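Local coordinates for protein putative histidinol-phosphate aminotransferase (Burkholderia pseudomallei, PDB 3P1T) that probably transfers the amino group of L-histidinol phosphate to 2-oxoglutarate, using pyridoxal 5'-phosphate, in histidine biosynthesis, at residues S145-G149 against A304-L309; K166-T172 against N189-S195; F196-L202 against A236-L241. All coordinates share one frame; numbering follows the deposited sequence.

Interaction 1: residues S145-G149 against A304-L309; sequences SNPTG and AGQFGL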
ATOM      1  N   SER A 145     -18.797  17.473  -1.731  1.00 43.05           N
ATOM      2  CA  SER A 145     -18.773  16.602  -2.915  1.00 43.08           C
ATOM      3  C   SER A 145     -17.749  17.025  -3.984  1.00 47.46           C
ATOM      4  O   SER A 145     -17.510  18.208  -4.213  1.00 47.31           O
ATOM      5  CB  SER A 145     -20.148  16.559  -3.569  1.00 46.60           C
ATOM      6  OG  SER A 145     -20.113  15.787  -4.759  1.00 51.20           O
ATOM      7  N   ASN A 146     -17.188  16.028  -4.660  1.00 44.54           N
ATOM      8  CA  ASN A 146     -16.288  16.182  -5.801  1.00 44.44           C
ATOM      9  C   ASN A 146     -17.070  15.710  -7.026  1.00 47.51           C
ATOM     10  O   ASN A 146     -17.578  14.588  -6.968  1.00 47.59           O
ATOM     11  CB  ASN A 146     -14.968  15.412  -5.582  1.00 44.69           C
ATOM     12  CG  ASN A 146     -13.981  15.449  -6.728  1.00 54.12           C
ATOM     13  OD1 ASN A 146     -14.098  16.217  -7.675  1.00 51.49           O
ATOM     14  ND2 ASN A 146     -12.968  14.614  -6.657  1.00 44.90           N
ATOM     15  N   PRO A 147     -17.342  16.550  -8.066  1.00 42.45           N
ATOM     16  CA  PRO A 147     -16.768  17.872  -8.366  1.00 41.35           C
ATOM     17  C   PRO A 147     -17.686  19.087  -8.140  1.00 43.32           C
ATOM     18  O   PRO A 147     -17.330  20.187  -8.595  1.00 42.08           O
ATOM     19  CB  PRO A 147     -16.504  17.738  -9.866  1.00 42.86           C
ATOM     20  CG  PRO A 147     -17.699  16.960 -10.362  1.00 47.45           C
ATOM     21  CD  PRO A 147     -18.114  16.050  -9.227  1.00 43.06           C
ATOM     22  N   THR A 148     -18.845  18.913  -7.463  1.00 38.87           N
ATOM     23  CA  THR A 148     -19.830  19.995  -7.304  1.00 38.00           C
ATOM     24  C   THR A 148     -19.407  21.011  -6.248  1.00 40.75           C
ATOM     25  O   THR A 148     -19.778  22.184  -6.340  1.00 42.96           O
ATOM     26  CB  THR A 148     -21.214  19.424  -6.971  1.00 41.46           C
ATOM     27  OG1 THR A 148     -21.182  18.799  -5.699  1.00 42.95           O
ATOM     28  CG2 THR A 148     -21.717  18.439  -8.037  1.00 33.55           C
ATOM     29  N   GLY A 149     -18.646  20.559  -5.268  1.00 35.56           N
ATOM     30  CA  GLY A 149     -18.191  21.388  -4.164  1.00 35.80           C
ATOM     31  C   GLY A 149     -19.291  21.675  -3.167  1.00 41.17           C
ATOM     32  O   GLY A 149     -19.132  22.524  -2.299  1.00 42.10           O
ATOM     33  N   ALA A 304     -15.204  17.773 -16.143  1.00 41.69           N
ATOM     34  CA  ALA A 304     -16.124  17.188 -15.166  1.00 41.34           C
ATOM     35  C   ALA A 304     -17.026  16.080 -15.793  1.00 46.36           C
ATOM     36  O   ALA A 304     -17.827  15.473 -15.073  1.00 46.07           O
ATOM     37  CB  ALA A 304     -16.979  18.276 -14.534  1.00 42.35           C
ATOM     38  N   GLY A 305     -16.834  15.795 -17.090  1.00 43.55           N
ATOM     39  CA  GLY A 305     -17.512  14.720 -17.811  1.00 43.79           C
ATOM     40  C   GLY A 305     -17.148  13.367 -17.210  1.00 48.48           C
ATOM     41  O   GLY A 305     -17.944  12.426 -17.238  1.00 49.68           O
ATOM     42  N   GLN A 306     -15.952  13.296 -16.590  1.00 42.36           N
ATOM     43  CA  GLN A 306     -15.395  12.147 -15.883  1.00 40.26           C
ATOM     44  C   GLN A 306     -16.299  11.721 -14.739  1.00 44.72           C
ATOM     45  O   GLN A 306     -16.312  10.546 -14.371  1.00 44.18           O
ATOM     46  CB  GLN A 306     -14.010  12.541 -15.330  1.00 40.51           C
ATOM     47  CG  GLN A 306     -13.200  11.386 -14.764  1.00 28.98           C
ATOM     48  CD  GLN A 306     -11.851  11.808 -14.242  1.00 40.57           C
ATOM     49  OE1 GLN A 306     -11.144  12.653 -14.816  1.00 34.17           O
ATOM     50  NE2 GLN A 306     -11.424  11.152 -13.187  1.00 34.54           N
ATOM     51  N   PHE A 307     -17.027  12.695 -14.152  1.00 41.55           N
ATOM     52  CA  PHE A 307     -17.905  12.504 -13.000  1.00 40.32           C
ATOM     53  C   PHE A 307     -19.399  12.548 -13.392  1.00 43.86           C
ATOM     54  O   PHE A 307     -20.247  12.494 -12.512  1.00 42.75           O
ATOM     55  CB  PHE A 307     -17.606  13.575 -11.944  1.00 41.44           C
ATOM     56  CG  PHE A 307     -16.135  13.719 -11.657  1.00 42.15           C
ATOM     57  CD1 PHE A 307     -15.478  12.807 -10.841  1.00 44.14           C
ATOM     58  CD2 PHE A 307     -15.398  14.754 -12.219  1.00 44.20           C
ATOM     59  CE1 PHE A 307     -14.103  12.924 -10.599  1.00 44.48           C
ATOM     60  CE2 PHE A 307     -14.028  14.875 -11.971  1.00 46.76           C
ATOM     61  CZ  PHE A 307     -13.389  13.958 -11.162  1.00 43.92           C
ATOM     62  N   GLY A 308     -19.697  12.585 -14.689  1.00 41.23           N
ATOM     63  CA  GLY A 308     -21.064  12.590 -15.200  1.00 42.28           C
ATOM     64  C   GLY A 308     -21.622  13.973 -15.454  1.00 49.71           C
ATOM     65  O   GLY A 308     -22.791  14.118 -15.851  1.00 50.57           O
ATOM     66  N   LEU A 309     -20.789  15.007 -15.207  1.00 46.42           N
ATOM     67  CA  LEU A 309     -21.162  16.398 -15.422  1.00 46.73           C
ATOM     68  C   LEU A 309     -20.487  16.928 -16.674  1.00 53.19           C
ATOM     69  O   LEU A 309     -19.597  17.780 -16.594  1.00 53.63           O
ATOM     70  CB  LEU A 309     -20.822  17.261 -14.213  1.00 45.77           C
ATOM     71  CG  LEU A 309     -21.867  17.342 -13.149  1.00 49.96           C
ATOM     72  CD1 LEU A 309     -21.271  17.858 -11.865  1.00 51.06           C
ATOM     73  CD2 LEU A 309     -23.033  18.204 -13.582  1.00 49.44           C
TER

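Interaction 2: residues K166-T172 against N189-S195; sequences KLLIDET and NELVFRS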
ATOM      1  N   LYS A 166     -25.968   1.402   6.734  1.00 39.96           N
ATOM      2  CA  LYS A 166     -24.610   1.877   7.002  1.00 37.98           C
ATOM      3  C   LYS A 166     -24.379   3.170   6.244  1.00 43.36           C
ATOM      4  O   LYS A 166     -24.952   3.353   5.165  1.00 43.49           O
ATOM      5  CB  LYS A 166     -23.529   0.839   6.630  1.00 37.75           C
ATOM      6  CG  LYS A 166     -23.608  -0.473   7.388  1.00 48.97           C
ATOM      7  CD  LYS A 166     -23.362  -0.331   8.881  1.00 53.85           C
ATOM      8  CE  LYS A 166     -23.842  -1.575   9.576  1.00 51.16           C
ATOM      9  NZ  LYS A 166     -23.672  -1.483  11.045  1.00 47.71           N
ATOM     10  N   LEU A 167     -23.530   4.060   6.790  1.00 39.84           N
ATOM     11  CA  LEU A 167     -23.191   5.321   6.132  1.00 39.02           C
ATOM     12  C   LEU A 167     -21.699   5.613   6.237  1.00 43.04           C
ATOM     13  O   LEU A 167     -21.136   5.586   7.335  1.00 45.45           O
ATOM     14  CB  LEU A 167     -23.998   6.476   6.743  1.00 39.64           C
ATOM     15  CG  LEU A 167     -23.798   7.870   6.144  1.00 43.36           C
ATOM     16  CD1 LEU A 167     -24.318   7.951   4.715  1.00 44.25           C
ATOM     17  CD2 LEU A 167     -24.476   8.914   6.968  1.00 39.96           C
ATOM     18  N   LEU A 168     -21.059   5.871   5.090  1.00 35.81           N
ATOM     19  CA  LEU A 168     -19.661   6.292   5.009  1.00 33.44           C
ATOM     20  C   LEU A 168     -19.610   7.707   4.432  1.00 38.25           C
ATOM     21  O   LEU A 168     -20.069   7.924   3.306  1.00 37.56           O
ATOM     22  CB  LEU A 168     -18.786   5.327   4.177  1.00 31.63           C
ATOM     23  CG  LEU A 168     -17.352   5.828   3.868  1.00 34.97           C
ATOM     24  CD1 LEU A 168     -16.510   5.977   5.145  1.00 34.23           C
ATOM     25  CD2 LEU A 168     -16.658   4.912   2.881  1.00 39.15           C
ATOM     26  N   ILE A 169     -19.069   8.664   5.194  1.00 34.80           N
ATOM     27  CA  ILE A 169     -18.920  10.033   4.717  1.00 34.20           C
ATOM     28  C   ILE A 169     -17.458  10.253   4.410  1.00 37.71           C
ATOM     29  O   ILE A 169     -16.617  10.187   5.299  1.00 38.14           O
ATOM     30  CB  ILE A 169     -19.484  11.116   5.693  1.00 37.80           C
ATOM     31  CG1 ILE A 169     -20.988  10.868   6.037  1.00 37.93           C
ATOM     32  CG2 ILE A 169     -19.249  12.554   5.142  1.00 37.65           C
ATOM     33  CD1 ILE A 169     -22.010  10.965   4.826  1.00 35.96           C
ATOM     34  N   ASP A 170     -17.158  10.495   3.147  1.00 34.08           N
ATOM     35  CA  ASP A 170     -15.803  10.756   2.674  1.00 33.10           C
ATOM     36  C   ASP A 170     -15.544  12.266   2.801  1.00 36.13           C
ATOM     37  O   ASP A 170     -16.012  13.056   1.980  1.00 35.27           O
ATOM     38  CB  ASP A 170     -15.636  10.222   1.227  1.00 33.71           C
ATOM     39  CG  ASP A 170     -14.345  10.549   0.504  1.00 37.31           C
ATOM     40  OD1 ASP A 170     -13.545  11.348   1.038  1.00 37.75           O
ATOM     41  OD2 ASP A 170     -14.139  10.014  -0.601  1.00 40.06           O
ATOM     42  N   GLU A 171     -14.813  12.648   3.856  1.00 33.51           N
ATOM     43  CA  GLU A 171     -14.529  14.047   4.169  1.00 34.15           C
ATOM     44  C   GLU A 171     -13.148  14.497   3.638  1.00 39.42           C
ATOM     45  O   GLU A 171     -12.484  15.295   4.290  1.00 37.98           O
ATOM     46  CB  GLU A 171     -14.623  14.282   5.679  1.00 35.97           C
ATOM     47  CG  GLU A 171     -16.064  14.430   6.165  1.00 47.21           C
ATOM     48  CD  GLU A 171     -16.266  14.921   7.589  1.00 63.98           C
ATOM     49  OE1 GLU A 171     -15.391  14.658   8.446  1.00 43.97           O
ATOM     50  OE2 GLU A 171     -17.324  15.536   7.856  1.00 60.49           O
ATOM     51  N   THR A 172     -12.774  14.062   2.396  1.00 37.30           N
ATOM     52  CA  THR A 172     -11.513  14.422   1.732  1.00 36.74           C
ATOM     53  C   THR A 172     -11.336  15.953   1.659  1.00 42.01           C
ATOM     54  O   THR A 172     -10.216  16.452   1.870  1.00 42.97           O
ATOM     55  CB  THR A 172     -11.456  13.806   0.313  1.00 42.21           C
ATOM     56  OG1 THR A 172     -11.320  12.393   0.423  1.00 45.78           O
ATOM     57  CG2 THR A 172     -10.294  14.330  -0.531  1.00 39.92           C
ATOM     58  N   ASN A 189     -23.366   2.494  13.102  1.00 44.12           N
ATOM     59  CA  ASN A 189     -23.673   2.360  11.672  1.00 42.50           C
ATOM     60  C   ASN A 189     -23.147   3.523  10.820  1.00 43.23           C
ATOM     61  O   ASN A 189     -23.664   3.780   9.723  1.00 41.75           O
ATOM     62  CB  ASN A 189     -25.200   2.284  11.510  1.00 43.05           C
ATOM     63  CG  ASN A 189     -25.838   1.255  12.392  1.00 56.87           C
ATOM     64  OD1 ASN A 189     -25.506   0.062  12.352  1.00 48.91           O
ATOM     65  ND2 ASN A 189     -26.720   1.719  13.250  1.00 52.02           N
ATOM     66  N   GLU A 190     -22.114   4.204  11.305  1.00 38.48           N
ATOM     67  CA  GLU A 190     -21.568   5.346  10.586  1.00 37.52           C
ATOM     68  C   GLU A 190     -20.042   5.374  10.716  1.00 42.41           C
ATOM     69  O   GLU A 190     -19.484   5.163  11.803  1.00 42.69           O
ATOM     70  CB  GLU A 190     -22.196   6.660  11.099  1.00 38.90           C
ATOM     71  CG  GLU A 190     -21.957   7.853  10.196  1.00 45.88           C
ATOM     72  CD  GLU A 190     -22.627   9.161  10.579  1.00 65.51           C
ATOM     73  OE1 GLU A 190     -23.556   9.156  11.425  1.00 44.33           O
ATOM     74  OE2 GLU A 190     -22.222  10.200  10.008  1.00 61.88           O
ATOM     75  N   LEU A 191     -19.388   5.619   9.583  1.00 37.52           N
ATOM     76  CA  LEU A 191     -17.942   5.742   9.460  1.00 36.81           C
ATOM     77  C   LEU A 191     -17.584   7.044   8.726  1.00 40.65           C
ATOM     78  O   LEU A 191     -18.398   7.581   7.967  1.00 41.42           O
ATOM     79  CB  LEU A 191     -17.333   4.523   8.730  1.00 35.88           C
ATOM     80  CG  LEU A 191     -17.439   3.189   9.453  1.00 41.15           C
ATOM     81  CD1 LEU A 191     -18.590   2.374   8.902  1.00 41.72           C
ATOM     82  CD2 LEU A 191     -16.174   2.385   9.284  1.00 41.24           C
ATOM     83  N   VAL A 192     -16.376   7.550   8.949  1.00 35.90           N
ATOM     84  CA  VAL A 192     -15.921   8.775   8.284  1.00 35.01           C
ATOM     85  C   VAL A 192     -14.468   8.536   7.779  1.00 37.22           C
ATOM     86  O   VAL A 192     -13.677   7.848   8.433  1.00 35.69           O
ATOM     87  CB  VAL A 192     -16.078  10.050   9.189  1.00 39.00           C
ATOM     88  CG1 VAL A 192     -15.441   9.900  10.558  1.00 39.26           C
ATOM     89  CG2 VAL A 192     -15.597  11.317   8.506  1.00 38.68           C
ATOM     90  N   PHE A 193     -14.166   9.040   6.575  1.00 33.24           N
ATOM     91  CA  PHE A 193     -12.839   8.960   5.976  1.00 32.10           C
ATOM     92  C   PHE A 193     -12.225  10.365   5.820  1.00 37.93           C
ATOM     93  O   PHE A 193     -12.902  11.276   5.365  1.00 37.56           O
ATOM     94  CB  PHE A 193     -12.893   8.241   4.620  1.00 32.04           C
ATOM     95  CG  PHE A 193     -11.603   8.284   3.826  1.00 32.58           C
ATOM     96  CD1 PHE A 193     -10.589   7.356   4.059  1.00 34.46           C
ATOM     97  CD2 PHE A 193     -11.404   9.252   2.838  1.00 33.65           C
ATOM     98  CE1 PHE A 193      -9.393   7.407   3.333  1.00 34.34           C
ATOM     99  CE2 PHE A 193     -10.203   9.306   2.117  1.00 35.08           C
ATOM    100  CZ  PHE A 193      -9.221   8.363   2.350  1.00 32.93           C
ATOM    101  N   ARG A 194     -10.936  10.508   6.181  1.00 36.53           N
ATOM    102  CA  ARG A 194     -10.133  11.728   6.011  1.00 37.46           C
ATOM    103  C   ARG A 194      -8.916  11.399   5.152  1.00 41.55           C
ATOM    104  O   ARG A 194      -8.300  10.343   5.359  1.00 40.84           O
ATOM    105  CB  ARG A 194      -9.702  12.335   7.359  1.00 38.24           C
ATOM    106  CG  ARG A 194     -10.842  12.827   8.234  1.00 47.24           C
ATOM    107  CD  ARG A 194     -11.410  14.125   7.743  1.00 52.82           C
ATOM    108  NE  ARG A 194     -12.547  14.560   8.557  1.00 58.53           N
ATOM    109  CZ  ARG A 194     -12.457  15.394   9.584  1.00 63.06           C
ATOM    110  NH1 ARG A 194     -11.279  15.875   9.956  1.00 51.08           N
ATOM    111  NH2 ARG A 194     -13.548  15.752  10.252  1.00 44.52           N
ATOM    112  N   SER A 195      -8.576  12.291   4.196  1.00 37.03           N
ATOM    113  CA  SER A 195      -7.444  12.143   3.270  1.00 36.20           C
ATOM    114  C   SER A 195      -6.263  13.015   3.681  1.00 41.33           C
ATOM    115  O   SER A 195      -6.482  14.114   4.205  1.00 44.14           O
ATOM    116  CB  SER A 195      -7.883  12.526   1.858  1.00 39.50           C
ATOM    117  OG  SER A 195      -6.862  12.371   0.885  1.00 51.00           O
TER
HETATM  118  O   HOH W   1      -9.670  15.213   4.920  1.00 34.57           O

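Interaction 3: residues F196-L202 against A236-L241; sequences FSKSYGL and ALEAAL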
ATOM      1  N   PHE A 196      -5.015  12.561   3.414  1.00 34.58           N
ATOM      2  CA  PHE A 196      -3.834  13.376   3.703  1.00 34.48           C
ATOM      3  C   PHE A 196      -3.263  13.927   2.390  1.00 40.52           C
ATOM      4  O   PHE A 196      -2.180  14.524   2.378  1.00 41.75           O
ATOM      5  CB  PHE A 196      -2.767  12.577   4.498  1.00 36.02           C
ATOM      6  CG  PHE A 196      -3.256  12.085   5.846  1.00 36.89           C
ATOM      7  CD1 PHE A 196      -3.465  12.975   6.901  1.00 40.14           C
ATOM      8  CD2 PHE A 196      -3.549  10.746   6.048  1.00 37.45           C
ATOM      9  CE1 PHE A 196      -3.984  12.535   8.120  1.00 41.09           C
ATOM     10  CE2 PHE A 196      -4.054  10.304   7.275  1.00 40.85           C
ATOM     11  CZ  PHE A 196      -4.267  11.200   8.304  1.00 39.68           C
ATOM     12  N   SER A 197      -4.020  13.765   1.294  1.00 37.18           N
ATOM     13  CA  SER A 197      -3.600  14.135  -0.057  1.00 37.52           C
ATOM     14  C   SER A 197      -3.753  15.640  -0.385  1.00 44.58           C
ATOM     15  O   SER A 197      -3.015  16.149  -1.249  1.00 44.70           O
ATOM     16  CB  SER A 197      -4.393  13.336  -1.093  1.00 38.63           C
ATOM     17  OG  SER A 197      -4.047  11.958  -1.102  1.00 41.89           O
ATOM     18  N   LYS A 198      -4.691  16.353   0.272  1.00 41.83           N
ATOM     19  CA  LYS A 198      -4.947  17.739  -0.118  1.00 41.53           C
ATOM     20  C   LYS A 198      -4.260  18.691   0.851  1.00 46.59           C
ATOM     21  O   LYS A 198      -3.057  18.890   0.722  1.00 47.98           O
ATOM     22  CB  LYS A 198      -6.468  18.023  -0.216  1.00 43.52           C
ATOM     23  CG  LYS A 198      -7.292  16.950  -0.954  1.00 47.84           C
ATOM     24  CD  LYS A 198      -6.786  16.597  -2.364  1.00 48.47           C
ATOM     25  CE  LYS A 198      -7.563  15.466  -2.977  1.00 45.32           C
ATOM     26  NZ  LYS A 198      -6.870  14.949  -4.177  1.00 42.80           N
ATOM     27  N   SER A 199      -4.997  19.266   1.807  1.00 42.14           N
ATOM     28  CA  SER A 199      -4.509  20.206   2.808  1.00 42.12           C
ATOM     29  C   SER A 199      -3.188  19.773   3.464  1.00 45.34           C
ATOM     30  O   SER A 199      -2.365  20.646   3.752  1.00 46.86           O
ATOM     31  CB  SER A 199      -5.564  20.375   3.890  1.00 46.09           C
ATOM     32  OG  SER A 199      -6.195  19.138   4.186  1.00 55.62           O
ATOM     33  N   TYR A 200      -2.988  18.445   3.706  1.00 38.58           N
ATOM     34  CA  TYR A 200      -1.794  17.894   4.358  1.00 37.37           C
ATOM     35  C   TYR A 200      -0.605  17.746   3.380  1.00 41.81           C
ATOM     36  O   TYR A 200       0.524  17.547   3.836  1.00 41.86           O
ATOM     37  CB  TYR A 200      -2.105  16.540   5.008  1.00 36.78           C
ATOM     38  CG  TYR A 200      -2.950  16.653   6.257  1.00 37.50           C
ATOM     39  CD1 TYR A 200      -4.341  16.693   6.181  1.00 37.81           C
ATOM     40  CD2 TYR A 200      -2.359  16.695   7.527  1.00 39.17           C
ATOM     41  CE1 TYR A 200      -5.128  16.775   7.333  1.00 37.31           C
ATOM     42  CE2 TYR A 200      -3.137  16.781   8.688  1.00 40.49           C
ATOM     43  CZ  TYR A 200      -4.523  16.820   8.586  1.00 47.86           C
ATOM     44  OH  TYR A 200      -5.297  16.898   9.724  1.00 49.27           O
ATOM     45  N   GLY A 201      -0.870  17.852   2.075  1.00 37.24           N
ATOM     46  CA  GLY A 201       0.138  17.796   1.018  1.00 36.66           C
ATOM     47  C   GLY A 201       0.872  16.480   0.791  1.00 40.14           C
ATOM     48  O   GLY A 201       2.015  16.492   0.321  1.00 39.46           O
ATOM     49  N   LEU A 202       0.216  15.336   1.042  1.00 36.40           N
ATOM     50  CA  LEU A 202       0.842  14.029   0.809  1.00 35.63           C
ATOM     51  C   LEU A 202       0.151  13.256  -0.339  1.00 41.07           C
ATOM     52  O   LEU A 202       0.100  12.028  -0.287  1.00 42.14           O
ATOM     53  CB  LEU A 202       0.820  13.184   2.095  1.00 35.00           C
ATOM     54  CG  LEU A 202       1.388  13.803   3.374  1.00 39.10           C
ATOM     55  CD1 LEU A 202       1.335  12.813   4.493  1.00 38.09           C
ATOM     56  CD2 LEU A 202       2.809  14.255   3.187  1.00 41.25           C
ATOM     57  N   ALA A 236       6.885  10.410   6.915  1.00 36.24           N
ATOM     58  CA  ALA A 236       6.341  11.538   6.172  1.00 35.71           C
ATOM     59  C   ALA A 236       5.043  12.017   6.842  1.00 42.80           C
ATOM     60  O   ALA A 236       4.955  13.188   7.256  1.00 43.92           O
ATOM     61  CB  ALA A 236       6.099  11.148   4.725  1.00 34.71           C
ATOM     62  N   LEU A 237       4.087  11.075   7.040  1.00 38.58           N
ATOM     63  CA  LEU A 237       2.802  11.330   7.673  1.00 38.26           C
ATOM     64  C   LEU A 237       2.992  11.923   9.070  1.00 46.13           C
ATOM     65  O   LEU A 237       2.346  12.936   9.393  1.00 47.15           O
ATOM     66  CB  LEU A 237       1.964  10.047   7.746  1.00 37.23           C
ATOM     67  CG  LEU A 237       0.620  10.162   8.461  1.00 41.77           C
ATOM     68  CD1 LEU A 237      -0.279  11.145   7.781  1.00 42.30           C
ATOM     69  CD2 LEU A 237      -0.051   8.835   8.559  1.00 42.74           C
ATOM     70  N   GLU A 238       3.904  11.331   9.867  1.00 42.32           N
ATOM     71  CA  GLU A 238       4.193  11.804  11.215  1.00 43.25           C
ATOM     72  C   GLU A 238       4.585  13.299  11.223  1.00 50.95           C
ATOM     73  O   GLU A 238       4.083  14.043  12.064  1.00 51.79           O
ATOM     74  CB  GLU A 238       5.302  10.970  11.824  1.00 44.41           C
ATOM     75  CG  GLU A 238       5.588  11.328  13.261  1.00 49.70           C
ATOM     76  CD  GLU A 238       6.626  10.453  13.915  1.00 62.01           C
ATOM     77  OE1 GLU A 238       7.636  10.121  13.250  1.00 38.11           O
ATOM     78  OE2 GLU A 238       6.427  10.112  15.105  1.00 60.45           O
ATOM     79  N   ALA A 239       5.454  13.724  10.279  1.00 48.09           N
ATOM     80  CA  ALA A 239       5.909  15.104  10.138  1.00 48.67           C
ATOM     81  C   ALA A 239       4.783  16.004   9.646  1.00 53.13           C
ATOM     82  O   ALA A 239       4.682  17.136  10.107  1.00 53.53           O
ATOM     83  CB  ALA A 239       7.087  15.170   9.182  1.00 49.35           C
ATOM     84  N   ALA A 240       3.916  15.496   8.745  1.00 48.93           N
ATOM     85  CA  ALA A 240       2.793  16.265   8.203  1.00 48.29           C
ATOM     86  C   ALA A 240       1.741  16.581   9.273  1.00 55.10           C
ATOM     87  O   ALA A 240       1.016  17.572   9.131  1.00 57.71           O
ATOM     88  CB  ALA A 240       2.138  15.512   7.056  1.00 47.44           C
ATOM     89  N   LEU A 241       1.668  15.769  10.339  1.00 50.73           N
ATOM     90  CA  LEU A 241       0.701  15.970  11.417  1.00 50.89           C
ATOM     91  C   LEU A 241       1.177  17.055  12.380  1.00 58.96           C
ATOM     92  O   LEU A 241       0.354  17.711  13.023  1.00 58.95           O
ATOM     93  CB  LEU A 241       0.422  14.668  12.179  1.00 50.22           C
ATOM     94  CG  LEU A 241      -0.162  13.494  11.392  1.00 52.35           C
ATOM     95  CD1 LEU A 241      -0.243  12.293  12.260  1.00 52.80           C
ATOM     96  CD2 LEU A 241      -1.528  13.805  10.821  1.00 50.72           C
TER

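Interaction 1: residues S145-G149 against A304-L309
Ala304, whose methyl group faces the ring of Pro147, has a carbonyl oxygen held by two donors: Phe307 N and Leu309 N each lie 3.0 Å from Ala304 O and come to it from opposite faces of its plane. The two bonds close the 3-10 turn 304-307 and the bend behind it, leaving Ala304, Phe307 and Leu309 with their side chains turned toward 145-149. Pro147 is the residue all three meet. Its CG is 3.7 Å from Phe307 CD2, and its CD is likewise 3.7 Å from Phe307 CB, the two side chains sliding past each other in opposite directions with Pro147 CG set obliquely to the aromatic ring. Phe307 CG stands beside its own backbone N (chi1 -48°), which lays the ring along the proline. On the other flank Leu309 CD1 reaches Pro147 CG at 4.0 Å and Thr148 CG2 at 3.9 Å, the threonine and leucine side chains crossing at about a right angle. The sequence Ser-Asn-Pro-Thr-Gly, with a cis peptide before Pro147, is the Asn-Pro loop familiar from class I and II aminotransferases; here it follows strand 137-142 of the seven-stranded sheet, whereas 304-309 joins strands 299-303 and 312-316 of the smaller four-stranded sheet. Gly149 N closes the loop on Ser145 O at 2.8 Å. Asn146 OD1 lies near the rim of the Phe307 ring, on the side away from Gln306 CB, 4.2 Å from Phe307 CZ. That oxygen accepts a hydrogen bond from Arg314 NH1, while Asn146 ND2 donates to a bound tartrate, so both ends of the buried amide are satisfied in this crystal, which should hold its orientation. Pro147 and Phe307 also pack on Arg314, and Leu281 of strand 279-283 lies against Ala304 and Leu309.

Interaction 2: residues K166-T172 against N189-S195
The Phe193 ring meets Thr172 and Asp170 at its edge: Thr172 OG1 lies in the ring plane, 3.7 Å from Phe193 CE2, and Asp170 OD1 is near that plane, 3.5 Å from Phe193 CD2, with the carboxylate turned 88° to the ring. Helix 76-87 packs on Phe193 through Ile77 and Cys80. The other flat group, the Arg194 guanidinium, grips Glu171 OE1 side-on in a salt bridge: Arg194 NE and NH2 both stand 2.8 Å from that one oxygen, approaching one face of a carboxylate inclined 42° to the guanidinium. These groups are borne by two neighbouring parallel strands, 166-170 and 190-195, and the residues just after 170, in the seven-stranded sheet at the core of this fold type I aminotransferase. Leu167 O accepts from Leu191 N at 2.8 Å; Ile169 in turn donates to Leu191 O and accepts from Phe193 N, and Glu171 N reaches Phe193 O. At the start, Lys166, bent at chi2 (-65°), hydrogen-bonds through NZ to Asn189 OD1 at 2.7 Å, on a lone pair in the carbonyl plane. Leu168 CD1 packs against Leu191 CB at 4.0 Å, and Leu210 of strand 208-211 meets both leucines. Asp170 OD1 accepts from both Thr172 N, an Asx turn, and Thr172 OG1, while Asp170 OD2 is bound by Tyr103 OH.

Interaction 3: residues F196-L202 against A236-L241
A loop with a type I turn from Lys198 to Gly201 lies beside residues 236-241 of helix 231-241, nearest where the CA atoms of Tyr200 and Ala240 are 6.2 Å apart. The loop braces itself: Leu202 N donates to Phe196 O at 2.9 Å and Gly201 N to Lys198 O. Leu237, with CG anti to its N (chi1 177°), sets CD1 squarely over the Phe196 ring in a CH-pi contact, 3.6 Å from the centroid and 8° off the normal. Phe196 CD1 in turn lies over the centre of the Tyr200 ring. Leu241 CD2 touches both aromatics obliquely, 3.9 Å from Phe196 CE1 and 4.0 Å from Tyr200 CE2. Leu202 CD1 touches Leu237 CA and Ala240 CB, each at 3.8 Å. Lys198 takes no part in the contact with the helix; its NZ hydrogen-bonds to a tartrate and to Tyr48 of the second subunit, and it probably corresponds to the lysine that binds pyridoxal phosphate in class I aminotransferases. With no hydrogen bond between loop and helix, and Tyr200 OH bound to His63, cohesion here rests on apolar and aromatic packing.

How the interactions relate
Interactions 2 and 3 follow one another along the chain and touch: strand 190-195 runs directly into the loop 196-202, Thr172 CG2 lies 3.8 Å from Lys198 CE, and Ser195 O is 3.9 Å from Tyr200 CD1, although their centres are about 19 Å apart. Both are nested within the long loop closed by interaction 1, whose nearest atoms are about 6 Å from interaction 2 and about 7 Å from interaction 3. Each has a residue beside bound tartrate, probably from the crystallisation liquor: it lies about 3 Å from the Asn146 side chain and about 4 Å from that of Thr172, and Lys198 NZ hydrogen-bonds to tartrate, consistent with its marking the cofactor and substrate pocket.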